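Local coordinates for protein intimin (PDB 6TPL) that forms part of the extracellular passenger of a bacterial adhesin, its Ig-like domains probably holding the adhesive tip away from the bacterial surface in an extended conformation, at residues A[109-118]-A[189-198]. Sequence-based numbering, arbitrary orientation.
Sequences IKADKTTAVA and VKAPEVEFFT
I109 packs in the interface between the two sheets of a bacterial Ig-like sandwich, against V189 and A191. Its own strand, 105-111, pairs with strand 124-132, whereas after a kink at 112-114 the chain changes sheet and strand 115-117 runs parallel to the last strand, 194-197. This switch of the first strand between sheets is a familiar feature of Ig-like folds.

From CB of I109 two branches diverge. CG2 reaches CG1 of V189 at 3.7 Å and also lies near the carbonyl oxygen of K190. CG1, anti to the backbone N (chi1 179°), approaches the methyl of A191, and I109 CD1 continues to A191 CB at 3.5 Å, tighter than usual for two carbons; V128 and A180 also touch this side chain. With an alanine here, CG1, CG2 and CD1 are gone, and the methyls of A191 and V189 would probably lose their partner and a gap open between the sheets.

Beyond the kink, four backbone hydrogen bonds join the parallel strands, starting with E195 N to T114 O. V194 CG1 packs against the kink, 3.7 Å from K113 O. On the buried face, the A116 methyl lies 3.8 Å from CE2 of F196, while the carbonyl oxygen of V117 sits at the ring's edge, in its plane. T115 and F197 share the other face, where CG2 of the threonine meets the ring edge. At the far end A118 N donates to F197 O over only 2.7 Å, from well above the carbonyl plane, and a water links A118 O to OG1 of T198.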
loop_
_atom_site.group_PDB
_atom_site.type_symbol
_atom_site.label_atom_id
_atom_site.label_comp_id
_atom_site.label_asym_id
_atom_site.label_seq_id
_atom_site.Cartn_x
_atom_site.Cartn_y
_atom_site.Cartn_z
ATOM N N ILE A 109 -0.606 5.498 3.715
ATOM C CA ILE A 109 -2.040 5.741 3.641
ATOM C C ILE A 109 -2.694 4.374 3.809
ATOM O O ILE A 109 -2.375 3.430 3.077
ATOM C CB ILE A 109 -2.433 6.435 2.322
ATOM C CG1 ILE A 109 -3.940 6.646 2.278
ATOM C CG2 ILE A 109 -1.954 5.630 1.142
ATOM C CD1 ILE A 109 -4.382 7.713 1.308
ATOM N N LYS A 110 -3.559 4.237 4.811
ATOM C CA LYS A 110 -4.184 2.965 5.148
ATOM C C LYS A 110 -5.689 3.152 5.275
ATOM O O LYS A 110 -6.152 4.191 5.754
ATOM C CB LYS A 110 -3.618 2.400 6.459
ATOM C CG LYS A 110 -2.127 2.087 6.431
ATOM C CD LYS A 110 -1.661 1.610 7.800
ATOM C CE LYS A 110 -0.171 1.317 7.838
ATOM N NZ LYS A 110 0.248 0.821 9.182
ATOM N N ALA A 111 -6.444 2.147 4.829
ATOM C CA ALA A 111 -7.887 2.075 5.020
ATOM C C ALA A 111 -8.178 0.976 6.034
ATOM O O ALA A 111 -7.565 -0.096 5.985
ATOM C CB ALA A 111 -8.598 1.799 3.692
ATOM N N ASP A 112 -9.081 1.249 6.979
ATOM C CA ASP A 112 -9.346 0.254 8.013
ATOM C C ASP A 112 -10.106 -0.952 7.464
ATOM O O ASP A 112 -9.995 -2.043 8.032
ATOM C CB ASP A 112 -10.074 0.909 9.197
ATOM C CG ASP A 112 -11.480 1.373 8.867
ATOM O OD1 ASP A 112 -12.329 1.362 9.794
ATOM O OD2 ASP A 112 -11.751 1.743 7.709
ATOM N N LYS A 113 -10.828 -0.793 6.357
ATOM C CA LYS A 113 -11.455 -1.911 5.663
ATOM C C LYS A 113 -11.628 -1.536 4.197
ATOM O O LYS A 113 -11.595 -0.358 3.835
ATOM C CB LYS A 113 -12.803 -2.286 6.288
ATOM C CG LYS A 113 -13.827 -1.169 6.297
ATOM C CD LYS A 113 -15.088 -1.613 7.024
ATOM C CE LYS A 113 -16.134 -0.516 7.077
ATOM N NZ LYS A 113 -17.300 -0.917 7.913
ATOM N N THR A 114 -11.808 -2.549 3.349
ATOM C CA THR A 114 -11.897 -2.346 1.909
ATOM C C THR A 114 -13.320 -2.435 1.375
ATOM O O THR A 114 -13.519 -2.335 0.159
ATOM C CB THR A 114 -11.018 -3.362 1.170
ATOM O OG1 THR A 114 -11.506 -4.685 1.404
ATOM C CG2 THR A 114 -9.567 -3.287 1.642
ATOM N N THR A 115 -14.309 -2.639 2.240
ATOM C CA THR A 115 -15.700 -2.714 1.811
ATOM C C THR A 115 -16.585 -2.038 2.848
ATOM O O THR A 115 -16.226 -1.952 4.022
ATOM C CB THR A 115 -16.183 -4.165 1.618
ATOM O OG1 THR A 115 -16.157 -4.848 2.874
ATOM C CG2 THR A 115 -15.304 -4.908 0.626
ATOM N N ALA A 116 -17.753 -1.571 2.409
ATOM C CA ALA A 116 -18.706 -0.937 3.311
ATOM C C ALA A 116 -20.077 -0.907 2.651
ATOM O O ALA A 116 -20.205 -1.053 1.430
ATOM C CB ALA A 116 -18.276 0.487 3.689
ATOM N N VAL A 117 -21.106 -0.712 3.481
ATOM C CA VAL A 117 -22.473 -0.609 2.986
ATOM C C VAL A 117 -22.698 0.785 2.421
ATOM O O VAL A 117 -22.269 1.783 3.008
ATOM C CB VAL A 117 -23.486 -0.906 4.104
ATOM C CG1 VAL A 117 -24.920 -0.713 3.585
ATOM C CG2 VAL A 117 -23.303 -2.305 4.647
ATOM N N ALA A 118 -23.400 0.860 1.291
ATOM C CA ALA A 118 -23.656 2.143 0.635
ATOM C C ALA A 118 -24.945 2.775 1.163
ATOM O O ALA A 118 -25.905 3.013 0.432
ATOM C CB ALA A 118 -23.716 1.959 -0.878
ATOM N N VAL A 189 -0.608 10.484 -3.999
ATOM C CA VAL A 189 -0.649 9.284 -3.170
ATOM C C VAL A 189 -2.031 8.652 -3.247
ATOM O O VAL A 189 -3.047 9.304 -2.970
ATOM C CB VAL A 189 -0.271 9.604 -1.717
ATOM C CG1 VAL A 189 -0.487 8.371 -0.842
ATOM C CG2 VAL A 189 1.172 10.072 -1.629
ATOM N N LYS A 190 -2.073 7.373 -3.614
ATOM C CA LYS A 190 -3.323 6.642 -3.776
ATOM C C LYS A 190 -3.518 5.683 -2.608
ATOM O O LYS A 190 -2.592 4.950 -2.237
ATOM C CB LYS A 190 -3.333 5.857 -5.090
ATOM C CG LYS A 190 -3.080 6.691 -6.329
ATOM C CD LYS A 190 -4.182 7.707 -6.526
ATOM C CE LYS A 190 -3.931 8.572 -7.747
ATOM N NZ LYS A 190 -5.017 9.572 -7.947
ATOM N N ALA A 191 -4.718 5.686 -2.041
ATOM C CA ALA A 191 -5.092 4.700 -1.041
ATOM C C ALA A 191 -5.473 3.391 -1.723
ATOM O O ALA A 191 -5.703 3.356 -2.937
ATOM C CB ALA A 191 -6.262 5.216 -0.209
ATOM N N PRO A 192 -5.547 2.292 -0.972
ATOM C CA PRO A 192 -6.160 1.079 -1.525
ATOM C C PRO A 192 -7.559 1.387 -2.042
ATOM O O PRO A 192 -8.306 2.156 -1.433
ATOM C CB PRO A 192 -6.200 0.115 -0.334
ATOM C CG PRO A 192 -5.172 0.634 0.638
ATOM C CD PRO A 192 -5.133 2.128 0.438
ATOM N N GLU A 193 -7.902 0.805 -3.185
ATOM C CA GLU A 193 -9.270 0.899 -3.674
ATOM C C GLU A 193 -10.208 0.187 -2.706
ATOM O O GLU A 193 -9.862 -0.843 -2.125
ATOM C CB GLU A 193 -9.371 0.288 -5.073
ATOM C CG GLU A 193 -10.659 0.605 -5.796
ATOM C CD GLU A 193 -10.611 0.199 -7.254
ATOM O OE1 GLU A 193 -10.267 -0.968 -7.533
ATOM O OE2 GLU A 193 -10.905 1.051 -8.117
ATOM N N VAL A 194 -11.390 0.766 -2.500
ATOM C CA VAL A 194 -12.432 0.162 -1.680
ATOM C C VAL A 194 -13.701 0.075 -2.516
ATOM O O VAL A 194 -13.775 0.605 -3.626
ATOM C CB VAL A 194 -12.688 0.955 -0.382
ATOM C CG1 VAL A 194 -11.397 1.078 0.424
ATOM C CG2 VAL A 194 -13.275 2.328 -0.700
ATOM N N GLU A 195 -14.714 -0.600 -1.968
ATOM C CA GLU A 195 -15.975 -0.750 -2.683
ATOM C C GLU A 195 -17.162 -0.678 -1.732
ATOM O O GLU A 195 -17.167 -1.317 -0.674
ATOM C CB GLU A 195 -16.006 -2.066 -3.472
ATOM C CG GLU A 195 -17.247 -2.214 -4.346
ATOM C CD GLU A 195 -17.096 -3.245 -5.451
ATOM O OE1 GLU A 195 -17.973 -3.290 -6.339
ATOM O OE2 GLU A 195 -16.108 -4.007 -5.437
ATOM N N PHE A 196 -18.166 0.103 -2.126
ATOM C CA PHE A 196 -19.425 0.209 -1.402
ATOM C C PHE A 196 -20.480 -0.652 -2.084
ATOM O O PHE A 196 -20.545 -0.709 -3.316
ATOM C CB PHE A 196 -19.889 1.664 -1.337
ATOM C CG PHE A 196 -19.023 2.536 -0.477
ATOM C CD1 PHE A 196 -17.845 3.074 -0.970
ATOM C CD2 PHE A 196 -19.394 2.824 0.822
ATOM C CE1 PHE A 196 -17.056 3.875 -0.174
ATOM C CE2 PHE A 196 -18.614 3.621 1.620
ATOM C CZ PHE A 196 -17.443 4.150 1.125
ATOM N N PHE A 197 -21.305 -1.320 -1.276
ATOM C CA PHE A 197 -22.361 -2.190 -1.771
ATOM C C PHE A 197 -23.680 -1.804 -1.123
ATOM O O PHE A 197 -23.730 -1.518 0.076
ATOM C CB PHE A 197 -22.067 -3.675 -1.462
ATOM C CG PHE A 197 -20.808 -4.203 -2.091
ATOM C CD1 PHE A 197 -20.833 -4.769 -3.356
ATOM C CD2 PHE A 197 -19.606 -4.154 -1.405
ATOM C CE1 PHE A 197 -19.678 -5.264 -3.932
ATOM C CE2 PHE A 197 -18.447 -4.647 -1.975
ATOM C CZ PHE A 197 -18.484 -5.207 -3.238
ATOM N N THR A 198 -24.751 -1.822 -1.911
ATOM C CA THR A 198 -26.090 -1.546 -1.379
ATOM C C THR A 198 -26.530 -2.687 -0.464
ATOM O O THR A 198 -26.189 -3.849 -0.678
ATOM C CB THR A 198 -27.133 -1.368 -2.494
ATOM O OG1 THR A 198 -26.793 -0.238 -3.305
ATOM C CG2 THR A 198 -28.519 -1.168 -1.898
HETATM O O HOH W 1 -27.081 2.100 -1.945
#